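Local coordinates for protein phiAB6 tailspike (Unidentified phage, PDB 5JS4) that probably fragments the exopolysaccharide of Acinetobacter baumannii, acting as a trimeric beta-helical tailspike of the phage, at residues V290-K295 against I331-T336; Q274-G279 against K295-N300; F354-G359 against V377-L382. All coordinates share one frame; numbering follows the deposited sequence.

Following the chain from the N terminus, residues 274-279 come first and pair with 295-300, so contact 2 closes a short loop. Inside that loop lies 290-295, which pairs with 331-336, so contact 1 closes a longer loop. Contacts 1 and 2 therefore cross, and they share Lys295. Contact 3 comes in series after both, closing the loop from 354-359 to 377-382. The three tie successive coils of one beta-helix together. Contacts 1 and 3 lie on one parallel sheet, where strands 328-333 and 353-358 are neighbours and Cys333 meets Glu356. Contact 2 lies on another face. Thr336 O probably bonds to Leu297 N, and Leu297 packs on Ile355 of contact 3.

Contact 1. Residues V290-K295 against I331-T336; sequences VDLKGK and INCGPT
Asp291 and Ile331 form a single parallel bridge, and both chains then leave the strand: 292-295 as a type I' turn, 331-336 round a corner at Asn332. The bridge is held by Ile331 N to Val290 O and Leu292 N to Ile331 O. Past it, Gly294 N bonds to Asn332 O at 2.8 Å, and Gly334 N bonds to Lys295 O. The carboxylate of Asp291 is the main polar group. Its OD1 is gripped from opposite faces of its plane. Asn332 ND2 donates to Asp291 OD1 at 2.9 Å, nearly straight at 169°, with OD1 in the plane of the amide. Lys293 N donates to Asp291 OD1 from the other face at 3.0 Å, which makes an Asx turn. The two bonds should hold the carboxylate in place. The carboxylate and amide planes stand 42° apart. Ile331 has CG1 between its own N and carbonyl carbon (chi1 60°), and this lays CG1 on Asp291 CA at 3.7 Å. On the buried side Leu292 CD1 touches Cys333 CB at 3.6 Å, and strand 353-358 and helix 260-268 cover this cluster. Gly294 O also bonds to Tyr309 OH of the second subunit. Stacked parallel strands that turn together at a corner are characteristic of the right-handed parallel beta-helix.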
loop_
_atom_site.group_PDB
_atom_site.type_symbol
_atom_site.label_atom_id
_atom_site.label_comp_id
_atom_site.label_asym_id
_atom_site.label_seq_id
_atom_site.Cartn_x
_atom_site.Cartn_y
_atom_site.Cartn_z
ATOM N N VAL A 290 35.261 17.407 -6.096
ATOM C CA VAL A 290 34.672 18.657 -5.638
ATOM C C VAL A 290 34.124 18.441 -4.233
ATOM O O VAL A 290 33.401 17.479 -3.984
ATOM C CB VAL A 290 33.541 19.121 -6.578
ATOM C CG1 VAL A 290 32.804 20.325 -6.002
ATOM C CG2 VAL A 290 34.103 19.442 -7.956
ATOM N N ASP A 291 34.494 19.333 -3.319
ATOM C CA ASP A 291 33.942 19.350 -1.973
ATOM C C ASP A 291 32.787 20.343 -1.969
ATOM O O ASP A 291 33.000 21.549 -2.074
ATOM C CB ASP A 291 35.024 19.759 -0.966
ATOM C CG ASP A 291 34.568 19.642 0.480
ATOM O OD1 ASP A 291 33.350 19.546 0.740
ATOM O OD2 ASP A 291 35.440 19.655 1.375
ATOM N N LEU A 292 31.562 19.831 -1.864
ATOM C CA LEU A 292 30.366 20.673 -1.926
ATOM C C LEU A 292 30.193 21.572 -0.701
ATOM O O LEU A 292 29.373 22.486 -0.719
ATOM C CB LEU A 292 29.108 19.817 -2.135
ATOM C CG LEU A 292 28.957 19.217 -3.537
ATOM C CD1 LEU A 292 27.897 18.129 -3.546
ATOM C CD2 LEU A 292 28.625 20.283 -4.573
ATOM N N LYS A 293 30.953 21.303 0.358
ATOM C CA LYS A 293 30.934 22.129 1.567
ATOM C C LYS A 293 29.521 22.262 2.138
ATOM O O LYS A 293 29.139 23.325 2.623
ATOM C CB LYS A 293 31.511 23.527 1.291
ATOM C CG LYS A 293 32.900 23.550 0.679
ATOM C CD LYS A 293 33.947 23.036 1.651
ATOM C CE LYS A 293 35.357 23.298 1.144
ATOM N NZ LYS A 293 35.772 24.723 1.303
ATOM N N GLY A 294 28.742 21.185 2.062
ATOM C CA GLY A 294 27.391 21.173 2.616
ATOM C C GLY A 294 26.318 21.713 1.690
ATOM O O GLY A 294 25.144 21.749 2.061
ATOM N N LYS A 295 26.701 22.138 0.489
ATOM C CA LYS A 295 25.715 22.573 -0.492
ATOM C C LYS A 295 25.102 21.364 -1.176
ATOM O O LYS A 295 25.776 20.373 -1.435
ATOM C CB LYS A 295 26.334 23.512 -1.524
ATOM C CG LYS A 295 26.828 24.805 -0.904
ATOM C CD LYS A 295 27.175 25.840 -1.952
ATOM C CE LYS A 295 27.884 27.028 -1.332
ATOM N NZ LYS A 295 27.010 27.841 -0.438
ATOM N N ILE A 331 31.931 15.208 -2.610
ATOM C CA ILE A 331 31.813 14.901 -1.186
ATOM C C ILE A 331 31.063 16.009 -0.451
ATOM O O ILE A 331 30.927 17.123 -0.960
ATOM C CB ILE A 331 33.188 14.638 -0.527
ATOM C CG1 ILE A 331 34.111 15.861 -0.640
ATOM C CG2 ILE A 331 33.834 13.413 -1.159
ATOM C CD1 ILE A 331 35.359 15.771 0.219
ATOM N N ASN A 332 30.569 15.678 0.741
ATOM C CA ASN A 332 29.885 16.629 1.628
ATOM C C ASN A 332 28.675 17.304 0.990
ATOM O O ASN A 332 28.445 18.502 1.165
ATOM C CB ASN A 332 30.869 17.679 2.158
ATOM C CG ASN A 332 31.961 17.068 3.016
ATOM O OD1 ASN A 332 31.701 16.181 3.830
ATOM N ND2 ASN A 332 33.185 17.545 2.843
ATOM N N CYS A 333 27.895 16.521 0.259
ATOM C CA CYS A 333 26.677 17.030 -0.344
ATOM C C CYS A 333 25.688 17.418 0.742
ATOM O O CYS A 333 25.602 16.760 1.776
ATOM C CB CYS A 333 26.054 15.978 -1.255
ATOM S SG CYS A 333 24.630 16.567 -2.193
ATOM N N GLY A 334 24.946 18.492 0.495
ATOM C CA GLY A 334 23.847 18.901 1.360
ATOM C C GLY A 334 22.634 18.001 1.187
ATOM O O GLY A 334 22.726 16.938 0.575
ATOM N N PRO A 335 21.474 18.431 1.709
ATOM C CA PRO A 335 20.280 17.582 1.753
ATOM C C PRO A 335 19.484 17.486 0.448
ATOM O O PRO A 335 18.401 16.914 0.449
ATOM C CB PRO A 335 19.425 18.262 2.826
ATOM C CG PRO A 335 19.785 19.701 2.714
ATOM C CD PRO A 335 21.246 19.733 2.362
ATOM N N THR A 336 20.013 18.033 -0.644
ATOM C CA THR A 336 19.310 18.064 -1.923
ATOM C C THR A 336 20.194 17.526 -3.037
ATOM O O THR A 336 21.332 17.960 -3.186
ATOM C CB THR A 336 18.920 19.512 -2.283
ATOM O OG1 THR A 336 18.097 20.060 -1.247
ATOM C CG2 THR A 336 18.181 19.580 -3.616
#

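Contact 2. Residues Q274-G279 against K295-N300; sequences QNLYLG and KGLVGN
Tyr277 and Val298 lie side by side and point the same way, as do Leu276 and Leu297 on the other face of the paired strands. Tyr277 CE2 comes within 3.5 Å of Val298 CB. The tyrosine has CG beside its backbone N (chi1 -64°), which turns the ring back along the valine, its CD2-CE2 side nearest Val298 CB. Val298 CG2 also meets Asn275 CB at 3.8 Å, and these two side chains are set obliquely. The amide of Asn275 folds over Gly296, with ND2 3.2 Å from Gly296 CA. Having no side chain, Gly296 leaves room for it. On their shared face Leu276 CD2 touches Leu297 CD1 at 3.6 Å, and helix 260-268 packs on Leu276 through Tyr266 and Cys267. Leu278 and Asn300 stand about at a right angle, CD1 of the leucine approaching OD1 of the amide. Asn300 ND2 donates to Gly279 O at 2.9 Å, close to its own amide plane. A water lies within hydrogen-bonding distance of Leu278 O and Gly299 O, and at the edge of the Tyr277 ring. The backbones pair in parallel through Gly296 N to Gln274 O, Leu276 N to Gly296 O and Val298 N to Leu276 O; Leu278 N to Val298 O is weak at 3.4 Å. Side chains stacked in register on parallel strands of successive coils are typical of a parallel beta-helix, here near its N-terminal end.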
loop_
_atom_site.group_PDB
_atom_site.type_symbol
_atom_site.label_atom_id
_atom_site.label_comp_id
_atom_site.label_asym_id
_atom_site.label_seq_id
_atom_site.Cartn_x
_atom_site.Cartn_y
_atom_site.Cartn_z
ATOM N N GLN A 274 22.051 27.698 -0.777
ATOM C CA GLN A 274 22.030 26.332 -0.253
ATOM C C GLN A 274 22.583 25.297 -1.222
ATOM O O GLN A 274 23.203 24.328 -0.794
ATOM C CB GLN A 274 20.603 25.913 0.114
ATOM C CG GLN A 274 20.039 26.559 1.369
ATOM C CD GLN A 274 18.825 25.818 1.906
ATOM O OE1 GLN A 274 18.597 24.650 1.579
ATOM N NE2 GLN A 274 18.051 26.488 2.747
ATOM N N ASN A 275 22.325 25.490 -2.515
ATOM C CA ASN A 275 22.656 24.503 -3.535
ATOM C C ASN A 275 23.602 25.041 -4.590
ATOM O O ASN A 275 23.675 26.253 -4.812
ATOM C CB ASN A 275 21.378 24.015 -4.230
ATOM C CG ASN A 275 20.353 23.447 -3.261
ATOM O OD1 ASN A 275 19.151 23.702 -3.385
ATOM N ND2 ASN A 275 20.818 22.677 -2.294
ATOM N N LEU A 276 24.335 24.119 -5.216
ATOM C CA LEU A 276 25.086 24.395 -6.433
ATOM C C LEU A 276 24.163 24.195 -7.629
ATOM O O LEU A 276 23.427 23.209 -7.686
ATOM C CB LEU A 276 26.311 23.481 -6.532
ATOM C CG LEU A 276 27.219 23.672 -7.759
ATOM C CD1 LEU A 276 28.682 23.418 -7.420
ATOM C CD2 LEU A 276 26.801 22.785 -8.925
ATOM N N TYR A 277 24.205 25.140 -8.566
ATOM C CA TYR A 277 23.391 25.098 -9.781
ATOM C C TYR A 277 24.262 25.069 -11.024
ATOM O O TYR A 277 25.321 25.698 -11.072
ATOM C CB TYR A 277 22.455 26.309 -9.842
ATOM C CG TYR A 277 21.455 26.312 -8.720
ATOM C CD1 TYR A 277 21.755 26.914 -7.505
ATOM C CD2 TYR A 277 20.223 25.679 -8.854
ATOM C CE1 TYR A 277 20.852 26.906 -6.462
ATOM C CE2 TYR A 277 19.313 25.661 -7.815
ATOM C CZ TYR A 277 19.633 26.275 -6.620
ATOM O OH TYR A 277 18.735 26.257 -5.576
ATOM N N LEU A 278 23.805 24.332 -12.030
ATOM C CA LEU A 278 24.424 24.362 -13.346
ATOM C C LEU A 278 23.775 25.444 -14.198
ATOM O O LEU A 278 22.646 25.861 -13.932
ATOM C CB LEU A 278 24.275 23.010 -14.036
ATOM C CG LEU A 278 24.815 21.795 -13.284
ATOM C CD1 LEU A 278 24.611 20.547 -14.126
ATOM C CD2 LEU A 278 26.287 21.961 -12.915
ATOM N N GLY A 279 24.501 25.902 -15.213
ATOM C CA GLY A 279 23.958 26.832 -16.203
ATOM C C GLY A 279 22.953 26.152 -17.113
ATOM O O GLY A 279 22.753 24.941 -17.030
ATOM N N LYS A 295 26.701 22.138 0.489
ATOM C CA LYS A 295 25.715 22.573 -0.492
ATOM C C LYS A 295 25.102 21.364 -1.176
ATOM O O LYS A 295 25.776 20.373 -1.435
ATOM C CB LYS A 295 26.334 23.512 -1.524
ATOM C CG LYS A 295 26.828 24.805 -0.904
ATOM C CD LYS A 295 27.175 25.840 -1.952
ATOM C CE LYS A 295 27.884 27.028 -1.332
ATOM N NZ LYS A 295 27.010 27.841 -0.438
ATOM N N GLY A 296 23.805 21.434 -1.436
ATOM C CA GLY A 296 23.150 20.435 -2.268
ATOM C C GLY A 296 23.494 20.646 -3.729
ATOM O O GLY A 296 24.247 21.559 -4.086
ATOM N N LEU A 297 22.919 19.808 -4.578
ATOM C CA LEU A 297 23.265 19.788 -5.988
ATOM C C LEU A 297 22.002 19.803 -6.840
ATOM O O LEU A 297 21.169 18.904 -6.739
ATOM C CB LEU A 297 24.110 18.548 -6.284
ATOM C CG LEU A 297 24.632 18.346 -7.706
ATOM C CD1 LEU A 297 25.416 19.551 -8.207
ATOM C CD2 LEU A 297 25.500 17.099 -7.749
ATOM N N VAL A 298 21.866 20.842 -7.660
ATOM C CA VAL A 298 20.745 20.982 -8.585
ATOM C C VAL A 298 21.299 21.084 -10.004
ATOM O O VAL A 298 22.085 21.983 -10.314
ATOM C CB VAL A 298 19.896 22.224 -8.255
ATOM C CG1 VAL A 298 18.731 22.361 -9.224
ATOM C CG2 VAL A 298 19.386 22.151 -6.823
ATOM N N GLY A 299 20.899 20.150 -10.860
ATOM C CA GLY A 299 21.386 20.114 -12.230
ATOM C C GLY A 299 20.578 20.997 -13.157
ATOM O O GLY A 299 19.817 21.864 -12.714
ATOM N N ASN A 300 20.751 20.767 -14.452
ATOM C CA ASN A 300 20.020 21.499 -15.482
ATOM C C ASN A 300 19.129 20.567 -16.298
ATOM O O ASN A 300 18.889 20.791 -17.485
ATOM C CB ASN A 300 20.980 22.299 -16.375
ATOM C CG ASN A 300 22.089 21.452 -16.982
ATOM O OD1 ASN A 300 22.085 20.222 -16.896
ATOM N ND2 ASN A 300 23.048 22.119 -17.606
HETATM O O HOH W 1 20.645 24.540 -12.188
#

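Contact 3. Residues F354-G359 against V377-L382; sequences FIEIDG and VVKQAL
The carboxylate of Glu356 lies between Lys379 and Ile331. The CD and CE methylenes of Lys379 cover one face, each 3.7 Å from Glu356 OE1, and CG2 of Ile331 from the preceding coil lies over the other. A water on the lysine side of that plane donates to Glu356 OE2 and accepts from Lys379 NZ, at 2.8 Å on both sides. It joins charges that are too far apart for a salt bridge, as Lys379 NZ is 4.0 Å from Glu356 OE1. Lys379 is bent at chi2 and chi3 (-61° and -76°), which folds the chain back over the carboxylate. Glu356 OE2 has a further partner in Thr328. The second carboxylate, of Asp358, has Lys379 O above one face, and Gln380 CG comes alongside OD1. Its plane and the Gln380 amide plane are only 22° apart. The polar ends of the pair look to other partners: Asp358 OD2 accepts from Tyr360 N, and Gln380 OE1 from Arg408. These side chains sit on neighbouring rungs of a parallel beta-helix, the fold of pectate lyase-like proteins, where strand 353-358 pairs with 374-379. Four backbone bonds make the ladder: Val377 N to Ile355 O, Ile357 N to Val377 O, Lys379 N to Ile357 O and, at the corner, Gly359 N to Lys379 O. Glu356 CG and Val377 CG1 run side by side at 3.8 Å. On the other face of the sheet Ile357 and Val378 point inward, Ile357 packing on Ala362 and Ile364. Gly359 fits tightly into the corner made by Gln380, with its CA 3.8 Å from Val378 CG1 and 3.3 Å from Ala381 O.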
loop_
_atom_site.group_PDB
_atom_site.type_symbol
_atom_site.label_atom_id
_atom_site.label_comp_id
_atom_site.label_asym_id
_atom_site.label_seq_id
_atom_site.Cartn_x
_atom_site.Cartn_y
_atom_site.Cartn_z
ATOM N N PHE A 354 30.048 8.542 -7.460
ATOM C CA PHE A 354 29.548 9.874 -7.823
ATOM C C PHE A 354 29.466 10.862 -6.663
ATOM O O PHE A 354 30.132 11.894 -6.695
ATOM C CB PHE A 354 28.200 9.821 -8.557
ATOM C CG PHE A 354 27.644 11.184 -8.879
ATOM C CD1 PHE A 354 28.424 12.125 -9.545
ATOM C CD2 PHE A 354 26.352 11.538 -8.509
ATOM C CE1 PHE A 354 27.934 13.385 -9.833
ATOM C CE2 PHE A 354 25.854 12.798 -8.799
ATOM C CZ PHE A 354 26.648 13.724 -9.460
ATOM N N ILE A 355 28.651 10.569 -5.653
ATOM C CA ILE A 355 28.359 11.567 -4.626
ATOM C C ILE A 355 28.158 10.974 -3.228
ATOM O O ILE A 355 27.550 9.913 -3.068
ATOM C CB ILE A 355 27.136 12.417 -5.054
ATOM C CG1 ILE A 355 27.003 13.675 -4.191
ATOM C CG2 ILE A 355 25.863 11.578 -5.051
ATOM C CD1 ILE A 355 26.281 14.803 -4.894
ATOM N N GLU A 356 28.697 11.670 -2.228
ATOM C CA GLU A 356 28.519 11.314 -0.827
ATOM C C GLU A 356 27.547 12.286 -0.181
ATOM O O GLU A 356 27.731 13.503 -0.259
ATOM C CB GLU A 356 29.853 11.327 -0.081
ATOM C CG GLU A 356 30.784 10.219 -0.536
ATOM C CD GLU A 356 32.115 10.199 0.182
ATOM O OE1 GLU A 356 32.254 10.861 1.231
ATOM O OE2 GLU A 356 33.024 9.501 -0.312
ATOM N N ILE A 357 26.514 11.737 0.451
ATOM C CA ILE A 357 25.465 12.529 1.088
ATOM C C ILE A 357 25.137 11.905 2.446
ATOM O O ILE A 357 25.093 10.684 2.576
ATOM C CB ILE A 357 24.210 12.623 0.185
ATOM C CG1 ILE A 357 23.161 13.538 0.822
ATOM C CG2 ILE A 357 23.635 11.239 -0.114
ATOM C CD1 ILE A 357 21.998 13.878 -0.089
ATOM N N ASP A 358 24.927 12.735 3.463
ATOM C CA ASP A 358 24.639 12.213 4.795
ATOM C C ASP A 358 23.244 11.589 4.850
ATOM O O ASP A 358 22.310 12.048 4.182
ATOM C CB ASP A 358 24.772 13.299 5.859
ATOM C CG ASP A 358 24.816 12.725 7.261
ATOM O OD1 ASP A 358 25.854 12.137 7.637
ATOM O OD2 ASP A 358 23.811 12.848 7.981
ATOM N N GLY A 359 23.105 10.542 5.655
ATOM C CA GLY A 359 21.842 9.823 5.761
ATOM C C GLY A 359 20.722 10.547 6.492
ATOM O O GLY A 359 19.555 10.194 6.318
ATOM N N VAL A 377 26.454 7.338 -2.551
ATOM C CA VAL A 377 27.147 6.861 -1.363
ATOM C C VAL A 377 26.547 7.564 -0.154
ATOM O O VAL A 377 26.748 8.761 0.037
ATOM C CB VAL A 377 28.663 7.135 -1.440
ATOM C CG1 VAL A 377 29.369 6.664 -0.174
ATOM C CG2 VAL A 377 29.259 6.452 -2.661
ATOM N N VAL A 378 25.800 6.817 0.650
ATOM C CA VAL A 378 25.183 7.364 1.852
ATOM C C VAL A 378 26.184 7.280 2.993
ATOM O O VAL A 378 26.724 6.211 3.262
ATOM C CB VAL A 378 23.913 6.589 2.250
ATOM C CG1 VAL A 378 23.282 7.204 3.493
ATOM C CG2 VAL A 378 22.914 6.567 1.099
ATOM N N LYS A 379 26.425 8.406 3.656
ATOM C CA LYS A 379 27.307 8.440 4.818
ATOM C C LYS A 379 26.483 8.336 6.096
ATOM O O LYS A 379 25.335 8.792 6.152
ATOM C CB LYS A 379 28.167 9.707 4.813
ATOM C CG LYS A 379 28.986 9.915 3.541
ATOM C CD LYS A 379 29.984 8.799 3.258
ATOM C CE LYS A 379 31.212 8.894 4.148
ATOM N NZ LYS A 379 32.190 7.804 3.863
ATOM N N GLN A 380 27.079 7.722 7.116
ATOM C CA GLN A 380 26.387 7.371 8.355
ATOM C C GLN A 380 25.149 6.510 8.049
ATOM O O GLN A 380 25.240 5.609 7.218
ATOM C CB GLN A 380 26.092 8.626 9.191
ATOM C CG GLN A 380 27.359 9.354 9.624
ATOM C CD GLN A 380 28.338 8.432 10.340
ATOM O OE1 GLN A 380 27.956 7.693 11.252
ATOM N NE2 GLN A 380 29.601 8.458 9.922
ATOM N N ALA A 381 24.014 6.764 8.695
ATOM C CA ALA A 381 22.831 5.919 8.511
ATOM C C ALA A 381 21.619 6.736 8.084
ATOM O O ALA A 381 21.520 7.925 8.384
ATOM C CB ALA A 381 22.525 5.157 9.791
ATOM N N LEU A 382 20.697 6.086 7.380
ATOM C CA LEU A 382 19.465 6.747 6.958
ATOM C C LEU A 382 18.630 7.178 8.156
ATOM O O LEU A 382 18.528 6.458 9.148
ATOM C CB LEU A 382 18.594 5.824 6.104
ATOM C CG LEU A 382 19.179 5.131 4.879
ATOM C CD1 LEU A 382 18.094 4.312 4.196
ATOM C CD2 LEU A 382 19.772 6.143 3.918
HETATM O O HOH W 2 33.203 7.237 1.364
#